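PDB 3DOH: esterase from Thermotoga maritima, which probably hydrolyses carboxylic esters, as a thermostable esterase that joins an alpha/beta-hydrolase domain to an immunoglobulin-like domain. Local coordinates for residues A[146-151]-A[155-160]; A[215-220]-A[248-253]. All blocks are in the same frame, centred on the assembly; numbering follows the deposited sequence.

Contact 1: residues A[146-151]-A[155-160]; sequences AFTFKD and GVEIPY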
ATOM      1  N   ALA A 146      42.312  14.170 -21.502  1.00 34.21           N
ATOM      2  CA  ALA A 146      41.766  14.073 -22.858  1.00 35.18           C
ATOM      3  C   ALA A 146      42.882  14.273 -23.872  1.00 35.78           C
ATOM      4  O   ALA A 146      43.740  15.126 -23.695  1.00 36.61           O
ATOM      5  CB  ALA A 146      40.661  15.092 -23.065  1.00 34.60           C
ATOM      6  N   PHE A 147      42.887  13.450 -24.907  1.00 36.53           N
ATOM      7  CA  PHE A 147      43.859  13.551 -25.977  1.00 37.45           C
ATOM      8  C   PHE A 147      43.125  13.198 -27.252  1.00 38.28           C
ATOM      9  O   PHE A 147      42.051  12.593 -27.197  1.00 38.47           O
ATOM     10  CB  PHE A 147      45.022  12.571 -25.744  1.00 37.13           C
ATOM     11  CG  PHE A 147      45.929  12.961 -24.615  1.00 37.74           C
ATOM     12  CD1 PHE A 147      46.685  14.131 -24.674  1.00 39.62           C
ATOM     13  CD2 PHE A 147      46.035  12.162 -23.480  1.00 37.36           C
ATOM     14  CE1 PHE A 147      47.546  14.488 -23.598  1.00 40.42           C
ATOM     15  CE2 PHE A 147      46.879  12.510 -22.400  1.00 34.50           C
ATOM     16  CZ  PHE A 147      47.633  13.656 -22.462  1.00 37.38           C
ATOM     17  N   THR A 148      43.688  13.592 -28.394  1.00 39.55           N
ATOM     18  CA  THR A 148      43.255  13.103 -29.724  1.00 40.01           C
ATOM     19  C   THR A 148      44.481  12.569 -30.415  1.00 40.18           C
ATOM     20  O   THR A 148      45.556  13.126 -30.232  1.00 40.38           O
ATOM     21  CB  THR A 148      42.741  14.220 -30.595  1.00 39.60           C
ATOM     22  OG1 THR A 148      41.988  15.118 -29.781  1.00 41.61           O
ATOM     23  CG2 THR A 148      41.838  13.673 -31.635  1.00 40.08           C
ATOM     24  N   PHE A 149      44.335  11.503 -31.193  1.00 40.01           N
ATOM     25  CA  PHE A 149      45.445  10.968 -31.914  1.00 40.63           C
ATOM     26  C   PHE A 149      45.068  11.051 -33.359  1.00 43.35           C
ATOM     27  O   PHE A 149      43.908  10.808 -33.709  1.00 43.45           O
ATOM     28  CB  PHE A 149      45.672   9.523 -31.478  1.00 39.93           C
ATOM     29  CG  PHE A 149      46.476   8.684 -32.444  1.00 35.66           C
ATOM     30  CD1 PHE A 149      47.849   8.695 -32.407  1.00 32.75           C
ATOM     31  CD2 PHE A 149      45.838   7.860 -33.359  1.00 33.11           C
ATOM     32  CE1 PHE A 149      48.592   7.906 -33.272  1.00 32.53           C
ATOM     33  CE2 PHE A 149      46.563   7.060 -34.226  1.00 33.42           C
ATOM     34  CZ  PHE A 149      47.944   7.092 -34.187  1.00 35.98           C
ATOM     35  N   LYS A 150      46.027  11.438 -34.202  1.00 46.35           N
ATOM     36  CA  LYS A 150      45.803  11.416 -35.662  1.00 49.63           C
ATOM     37  C   LYS A 150      46.612  10.274 -36.298  1.00 50.71           C
ATOM     38  O   LYS A 150      47.844  10.289 -36.302  1.00 50.88           O
ATOM     39  CB  LYS A 150      46.029  12.801 -36.339  1.00 49.86           C
ATOM     40  CG  LYS A 150      47.212  13.705 -35.807  1.00 51.58           C
ATOM     41  CD  LYS A 150      47.590  14.846 -36.824  1.00 51.68           C
ATOM     42  CE  LYS A 150      48.391  16.026 -36.192  1.00 52.89           C
ATOM     43  NZ  LYS A 150      49.889  15.945 -36.361  1.00 54.18           N
ATOM     44  N   ASP A 151      45.898   9.260 -36.773  1.00 52.60           N
ATOM     45  CA  ASP A 151      46.496   8.070 -37.359  1.00 54.52           C
ATOM     46  C   ASP A 151      47.165   8.469 -38.683  1.00 55.95           C
ATOM     47  O   ASP A 151      46.476   8.820 -39.628  1.00 56.17           O
ATOM     48  CB  ASP A 151      45.382   7.026 -37.557  1.00 54.68           C
ATOM     49  CG  ASP A 151      45.863   5.728 -38.227  1.00 55.15           C
ATOM     50  OD1 ASP A 151      46.744   5.795 -39.121  1.00 55.48           O
ATOM     51  OD2 ASP A 151      45.332   4.640 -37.869  1.00 53.46           O
ATOM     52  N   GLY A 155      44.488   8.958 -41.723  1.00 56.66           N
ATOM     53  CA  GLY A 155      43.717  10.203 -41.517  1.00 54.82           C
ATOM     54  C   GLY A 155      42.744  10.234 -40.329  1.00 53.67           C
ATOM     55  O   GLY A 155      42.697  11.225 -39.587  1.00 52.88           O
ATOM     56  N   VAL A 156      41.980   9.155 -40.185  1.00 52.66           N
ATOM     57  CA  VAL A 156      41.105   8.958 -39.040  1.00 51.64           C
ATOM     58  C   VAL A 156      41.641   9.669 -37.810  1.00 50.30           C
ATOM     59  O   VAL A 156      42.795   9.489 -37.423  1.00 50.72           O
ATOM     60  CB  VAL A 156      40.924   7.463 -38.718  1.00 52.18           C
ATOM     61  CG1 VAL A 156      39.630   7.239 -37.950  1.00 51.89           C
ATOM     62  CG2 VAL A 156      40.941   6.640 -39.997  1.00 52.61           C
ATOM     63  N   GLU A 157      40.788  10.482 -37.197  1.00 48.02           N
ATOM     64  CA  GLU A 157      41.084  11.060 -35.885  1.00 46.06           C
ATOM     65  C   GLU A 157      40.330  10.386 -34.711  1.00 43.27           C
ATOM     66  O   GLU A 157      39.116  10.192 -34.748  1.00 42.95           O
ATOM     67  CB  GLU A 157      40.879  12.577 -35.898  1.00 46.89           C
ATOM     68  CG  GLU A 157      41.824  13.290 -34.908  1.00 51.86           C
ATOM     69  CD  GLU A 157      42.347  14.653 -35.389  1.00 58.47           C
ATOM     70  OE1 GLU A 157      41.509  15.557 -35.708  1.00 60.20           O
ATOM     71  OE2 GLU A 157      43.606  14.814 -35.416  1.00 60.56           O
ATOM     72  N   ILE A 158      41.067  10.005 -33.679  1.00 39.94           N
ATOM     73  CA  ILE A 158      40.479   9.248 -32.593  1.00 37.06           C
ATOM     74  C   ILE A 158      40.691   9.974 -31.285  1.00 35.55           C
ATOM     75  O   ILE A 158      41.813  10.065 -30.792  1.00 34.75           O
ATOM     76  CB  ILE A 158      41.032   7.774 -32.506  1.00 37.20           C
ATOM     77  CG1 ILE A 158      40.616   6.924 -33.729  1.00 34.27           C
ATOM     78  CG2 ILE A 158      40.622   7.113 -31.193  1.00 35.90           C
ATOM     79  CD1 ILE A 158      39.187   6.522 -33.779  1.00 31.86           C
ATOM     80  N   PRO A 159      39.595  10.484 -30.704  1.00 34.58           N
ATOM     81  CA  PRO A 159      39.720  11.056 -29.366  1.00 34.00           C
ATOM     82  C   PRO A 159      39.862   9.927 -28.324  1.00 33.35           C
ATOM     83  O   PRO A 159      39.245   8.834 -28.487  1.00 33.30           O
ATOM     84  CB  PRO A 159      38.392  11.819 -29.180  1.00 33.52           C
ATOM     85  CG  PRO A 159      37.663  11.716 -30.481  1.00 32.97           C
ATOM     86  CD  PRO A 159      38.197  10.520 -31.179  1.00 34.16           C
ATOM     87  N   TYR A 160      40.672  10.168 -27.290  1.00 32.34           N
ATOM     88  CA  TYR A 160      40.782   9.214 -26.194  1.00 32.01           C
ATOM     89  C   TYR A 160      41.005   9.824 -24.825  1.00 31.20           C
ATOM     90  O   TYR A 160      41.438  10.960 -24.687  1.00 31.76           O
ATOM     91  CB  TYR A 160      41.827   8.147 -26.503  1.00 32.46           C
ATOM     92  CG  TYR A 160      43.268   8.613 -26.509  1.00 33.39           C
ATOM     93  CD1 TYR A 160      43.834   9.251 -27.643  1.00 32.30           C
ATOM     94  CD2 TYR A 160      44.088   8.390 -25.395  1.00 32.97           C
ATOM     95  CE1 TYR A 160      45.181   9.658 -27.652  1.00 30.44           C
ATOM     96  CE2 TYR A 160      45.423   8.783 -25.386  1.00 32.67           C
ATOM     97  CZ  TYR A 160      45.963   9.411 -26.519  1.00 33.34           C
ATOM     98  OH  TYR A 160      47.286   9.789 -26.476  1.00 34.94           O
TER

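Contact 2: residues A[215-220]-A[248-253]; sequences FVLAPQ and IKIIRK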
ATOM      1  N   PHE A 215      47.069   2.137 -15.548  1.00 31.47           N
ATOM      2  CA  PHE A 215      46.607   3.061 -16.554  1.00 30.64           C
ATOM      3  C   PHE A 215      45.326   2.529 -17.200  1.00 30.01           C
ATOM      4  O   PHE A 215      45.112   1.306 -17.316  1.00 29.59           O
ATOM      5  CB  PHE A 215      47.644   3.183 -17.666  1.00 31.36           C
ATOM      6  CG  PHE A 215      48.936   3.862 -17.263  1.00 31.49           C
ATOM      7  CD1 PHE A 215      49.955   3.152 -16.636  1.00 30.79           C
ATOM      8  CD2 PHE A 215      49.167   5.191 -17.598  1.00 31.22           C
ATOM      9  CE1 PHE A 215      51.161   3.768 -16.288  1.00 30.81           C
ATOM     10  CE2 PHE A 215      50.390   5.822 -17.267  1.00 30.68           C
ATOM     11  CZ  PHE A 215      51.376   5.121 -16.617  1.00 29.86           C
ATOM     12  N   VAL A 216      44.489   3.463 -17.653  1.00 29.28           N
ATOM     13  CA  VAL A 216      43.286   3.126 -18.397  1.00 28.28           C
ATOM     14  C   VAL A 216      43.197   3.972 -19.634  1.00 28.14           C
ATOM     15  O   VAL A 216      43.159   5.187 -19.555  1.00 28.49           O
ATOM     16  CB  VAL A 216      42.012   3.380 -17.590  1.00 28.07           C
ATOM     17  CG1 VAL A 216      40.783   2.872 -18.339  1.00 26.59           C
ATOM     18  CG2 VAL A 216      42.099   2.720 -16.238  1.00 28.17           C
ATOM     19  N   LEU A 217      43.126   3.311 -20.776  1.00 27.94           N
ATOM     20  CA  LEU A 217      42.929   3.975 -22.027  1.00 27.52           C
ATOM     21  C   LEU A 217      41.526   3.668 -22.491  1.00 28.25           C
ATOM     22  O   LEU A 217      41.112   2.502 -22.587  1.00 28.12           O
ATOM     23  CB  LEU A 217      43.947   3.468 -23.045  1.00 27.16           C
ATOM     24  CG  LEU A 217      43.579   3.534 -24.515  1.00 25.34           C
ATOM     25  CD1 LEU A 217      43.526   4.935 -24.959  1.00 21.93           C
ATOM     26  CD2 LEU A 217      44.578   2.775 -25.313  1.00 26.25           C
ATOM     27  N   ALA A 218      40.807   4.734 -22.819  1.00 28.90           N
ATOM     28  CA  ALA A 218      39.431   4.628 -23.248  1.00 28.96           C
ATOM     29  C   ALA A 218      39.306   5.434 -24.521  1.00 29.11           C
ATOM     30  O   ALA A 218      39.148   6.653 -24.490  1.00 29.61           O
ATOM     31  CB  ALA A 218      38.503   5.166 -22.164  1.00 27.82           C
ATOM     32  N   PRO A 219      39.480   4.784 -25.654  1.00 29.36           N
ATOM     33  CA  PRO A 219      39.241   5.397 -26.964  1.00 30.10           C
ATOM     34  C   PRO A 219      37.784   5.555 -27.402  1.00 30.82           C
ATOM     35  O   PRO A 219      36.941   4.722 -27.063  1.00 31.41           O
ATOM     36  CB  PRO A 219      40.000   4.469 -27.929  1.00 30.05           C
ATOM     37  CG  PRO A 219      40.047   3.180 -27.240  1.00 30.05           C
ATOM     38  CD  PRO A 219      40.101   3.464 -25.756  1.00 29.82           C
ATOM     39  N   GLN A 220      37.501   6.617 -28.174  1.00 31.52           N
ATOM     40  CA  GLN A 220      36.152   6.814 -28.759  1.00 32.04           C
ATOM     41  C   GLN A 220      36.086   6.618 -30.252  1.00 32.69           C
ATOM     42  O   GLN A 220      36.879   7.175 -31.003  1.00 33.65           O
ATOM     43  CB  GLN A 220      35.592   8.198 -28.456  1.00 31.71           C
ATOM     44  CG  GLN A 220      34.255   8.449 -29.144  1.00 29.69           C
ATOM     45  CD  GLN A 220      33.557   9.684 -28.598  1.00 31.42           C
ATOM     46  OE1 GLN A 220      34.165  10.747 -28.472  1.00 30.29           O
ATOM     47  NE2 GLN A 220      32.275   9.543 -28.248  1.00 30.32           N
ATOM     48  N   ILE A 248      45.326   0.462 -31.640  1.00 32.84           N
ATOM     49  CA  ILE A 248      46.611  -0.211 -31.475  1.00 34.22           C
ATOM     50  C   ILE A 248      47.806   0.753 -31.497  1.00 35.02           C
ATOM     51  O   ILE A 248      48.653   0.741 -30.600  1.00 35.24           O
ATOM     52  CB  ILE A 248      46.794  -1.315 -32.496  1.00 33.77           C
ATOM     53  CG1 ILE A 248      45.665  -2.324 -32.336  1.00 34.44           C
ATOM     54  CG2 ILE A 248      48.143  -1.962 -32.309  1.00 32.98           C
ATOM     55  CD1 ILE A 248      45.653  -3.020 -30.977  1.00 32.46           C
ATOM     56  N   LYS A 249      47.840   1.601 -32.517  1.00 36.14           N
ATOM     57  CA  LYS A 249      48.918   2.572 -32.679  1.00 37.30           C
ATOM     58  C   LYS A 249      49.002   3.421 -31.445  1.00 37.20           C
ATOM     59  O   LYS A 249      50.067   3.794 -31.013  1.00 37.39           O
ATOM     60  CB  LYS A 249      48.676   3.441 -33.916  1.00 37.57           C
ATOM     61  CG  LYS A 249      48.846   2.694 -35.220  1.00 39.83           C
ATOM     62  CD  LYS A 249      48.280   3.490 -36.366  1.00 45.06           C
ATOM     63  CE  LYS A 249      48.338   2.662 -37.654  1.00 49.32           C
ATOM     64  NZ  LYS A 249      47.702   3.366 -38.838  1.00 50.58           N
ATOM     65  N   ILE A 250      47.861   3.692 -30.837  1.00 37.93           N
ATOM     66  CA  ILE A 250      47.876   4.511 -29.639  1.00 37.83           C
ATOM     67  C   ILE A 250      48.337   3.763 -28.375  1.00 37.99           C
ATOM     68  O   ILE A 250      49.013   4.365 -27.523  1.00 38.64           O
ATOM     69  CB  ILE A 250      46.623   5.441 -29.545  1.00 37.83           C
ATOM     70  CG1 ILE A 250      46.080   5.606 -28.157  1.00 36.13           C
ATOM     71  CG2 ILE A 250      45.464   4.981 -30.463  1.00 38.86           C
ATOM     72  CD1 ILE A 250      44.720   6.238 -28.323  1.00 36.84           C
ATOM     73  N   ILE A 251      48.061   2.456 -28.289  1.00 37.45           N
ATOM     74  CA  ILE A 251      48.692   1.623 -27.249  1.00 36.88           C
ATOM     75  C   ILE A 251      50.218   1.767 -27.339  1.00 37.13           C
ATOM     76  O   ILE A 251      50.911   1.934 -26.323  1.00 36.05           O
ATOM     77  CB  ILE A 251      48.201   0.135 -27.292  1.00 36.95           C
ATOM     78  CG1 ILE A 251      46.793   0.039 -26.684  1.00 36.09           C
ATOM     79  CG2 ILE A 251      49.134  -0.806 -26.528  1.00 35.67           C
ATOM     80  CD1 ILE A 251      45.992  -1.151 -27.160  1.00 35.06           C
ATOM     81  N   ARG A 252      50.729   1.762 -28.572  1.00 38.02           N
ATOM     82  CA  ARG A 252      52.188   1.866 -28.805  1.00 38.35           C
ATOM     83  C   ARG A 252      52.731   3.224 -28.468  1.00 37.35           C
ATOM     84  O   ARG A 252      53.837   3.307 -27.963  1.00 37.63           O
ATOM     85  CB  ARG A 252      52.587   1.473 -30.217  1.00 38.30           C
ATOM     86  CG  ARG A 252      52.031   0.129 -30.585  1.00 42.09           C
ATOM     87  CD  ARG A 252      52.725  -0.471 -31.812  1.00 48.49           C
ATOM     88  NE  ARG A 252      52.556  -1.926 -31.815  1.00 54.20           N
ATOM     89  CZ  ARG A 252      51.972  -2.613 -32.796  1.00 56.87           C
ATOM     90  NH1 ARG A 252      51.521  -1.967 -33.892  1.00 58.47           N
ATOM     91  NH2 ARG A 252      51.853  -3.944 -32.689  1.00 54.47           N
ATOM     92  N   LYS A 253      51.960   4.278 -28.720  1.00 36.74           N
ATOM     93  CA  LYS A 253      52.391   5.614 -28.326  1.00 37.08           C
ATOM     94  C   LYS A 253      52.580   5.584 -26.805  1.00 37.07           C
ATOM     95  O   LYS A 253      53.622   5.999 -26.269  1.00 37.43           O
ATOM     96  CB  LYS A 253      51.388   6.700 -28.747  1.00 36.36           C
ATOM     97  CG  LYS A 253      51.835   8.083 -28.309  1.00 38.57           C
ATOM     98  CD  LYS A 253      50.832   9.295 -28.465  1.00 38.40           C
ATOM     99  CE  LYS A 253      50.514   9.672 -29.916  1.00 38.98           C
ATOM    100  NZ  LYS A 253      51.721   9.916 -30.761  1.00 39.61           N
TER

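Contact 1: residues A[146-151]-A[155-160]
A beta hairpin at one edge of the alpha/beta-hydrolase sheet sets Phe147 against Tyr160 and Thr148 against Glu157. Its two strands run antiparallel, their short axes at 160°. Phe147 and Tyr160 are a hydrogen-bonded pair. Tyr160 N binds Phe147 O at 2.8 Å, and Phe147 N binds Tyr160 O at 2.9 Å. Phe149 and Ile158 form the next such pair, with Phe149 N to Ile158 O at 2.9 Å and Ile158 N to Phe149 O at 3.0 Å. Pro159 has no N-H to give, and it sits opposite Thr148 in a non-hydrogen-bonded pair, where no N-H is needed across the hairpin. Toward the turn, Asp151 N reaches Val156 O, and Asp151 O accepts Gly155 N.

Tyr160 has its CG between the backbone N and the carbonyl carbon (chi1 70°). This lays one face of the ring over Phe147 CB, a CH-pi contact of 3.7 Å from CB to the Tyr160 ring centroid. The two rings meet at a slant, their planes 36° apart. Phe149 CB also touches Tyr160 CE1, and helix 242-257 packs against the ring through Ile250. An alanine in place of Tyr160 is likely to leave Phe147 CB and Ile250 facing a gap where the ring had been.

The other face carries Thr148, Lys150 and Glu157. The Thr148 and Glu157 side chains cross at about a right angle, with Thr148 CG2 against Glu157 CG. Lys150 and Glu157 run side by side, yet Lys150 NZ stays 6.5 Å from Glu157 OE2. Past the strand's end, Asp151 OD1 forms a salt bridge with Lys249 NZ of helix 242-257 and accepts the N-H of Thr154.

Contact 2: residues A[215-220]-A[248-253]
Gln220 NE2 is held by both Asp189 OD1 and Glu185 O, just past the end of the strand whose Leu217 meets Ile250 and Ile251. The other amide atom, Gln220 OE1, accepts Asn190 N, and these bonds hold the amide against the loop that follows strand 174-180. The contact with the helix is quite different in kind. It is the packing of helix 242-257 on a face of the alpha/beta-hydrolase sheet, and no hydrogen bond crosses it.

Leu217 is the one residue of strand 215-219 that does the touching. Its CG is anti to the backbone N (chi1 153°), and its two methyls fork toward the helix. Each methyl takes a different isoleucine. Leu217 CD1 meets Ile250 CD1 at 3.8 Å, methyl to methyl. Leu217 CD2 meets Ile251 CG1, also at 3.8 Å, and these two side chains cross at about a right angle. The backbones stay well apart: Leu217 CA and Ile251 CA are separated by 8.1 Å.

Neighbouring strands extend the layer: Leu217 also packs on Leu176 and Ile251 on Val178, both of strand 174-180, while Ile250 reaches Phe149 of strand 144-150.

All three touching residues are buried, and the two segments cover only 131 Å² between them. With no polar atom taking part, the attraction here is hydrophobic and dispersive. Between these two segments the contact is shape-fitted and undirected, so it probably contributes to, but does not alone fix, the position of the helix.

Contact 1 comes first along the chain and closes before contact 2 opens. Their centres lie about 10 Å apart, on the same side of the chain's centre. Both belong to one mixed sheet, in which strands 157-163 and 215-219 are antiparallel neighbours. Pro159 O and Gln220 N probably form a hydrogen bond between these strands, at 2.8 Å. Helix 242-257 joins the two contacts from one face of the sheet, touching the hairpin and strand 215-219. Tyr160 packs beside Leu217 under it. The hairpin is thus built into the hydrolase domain, with the same helix lying over both the sheet's edge and its interior.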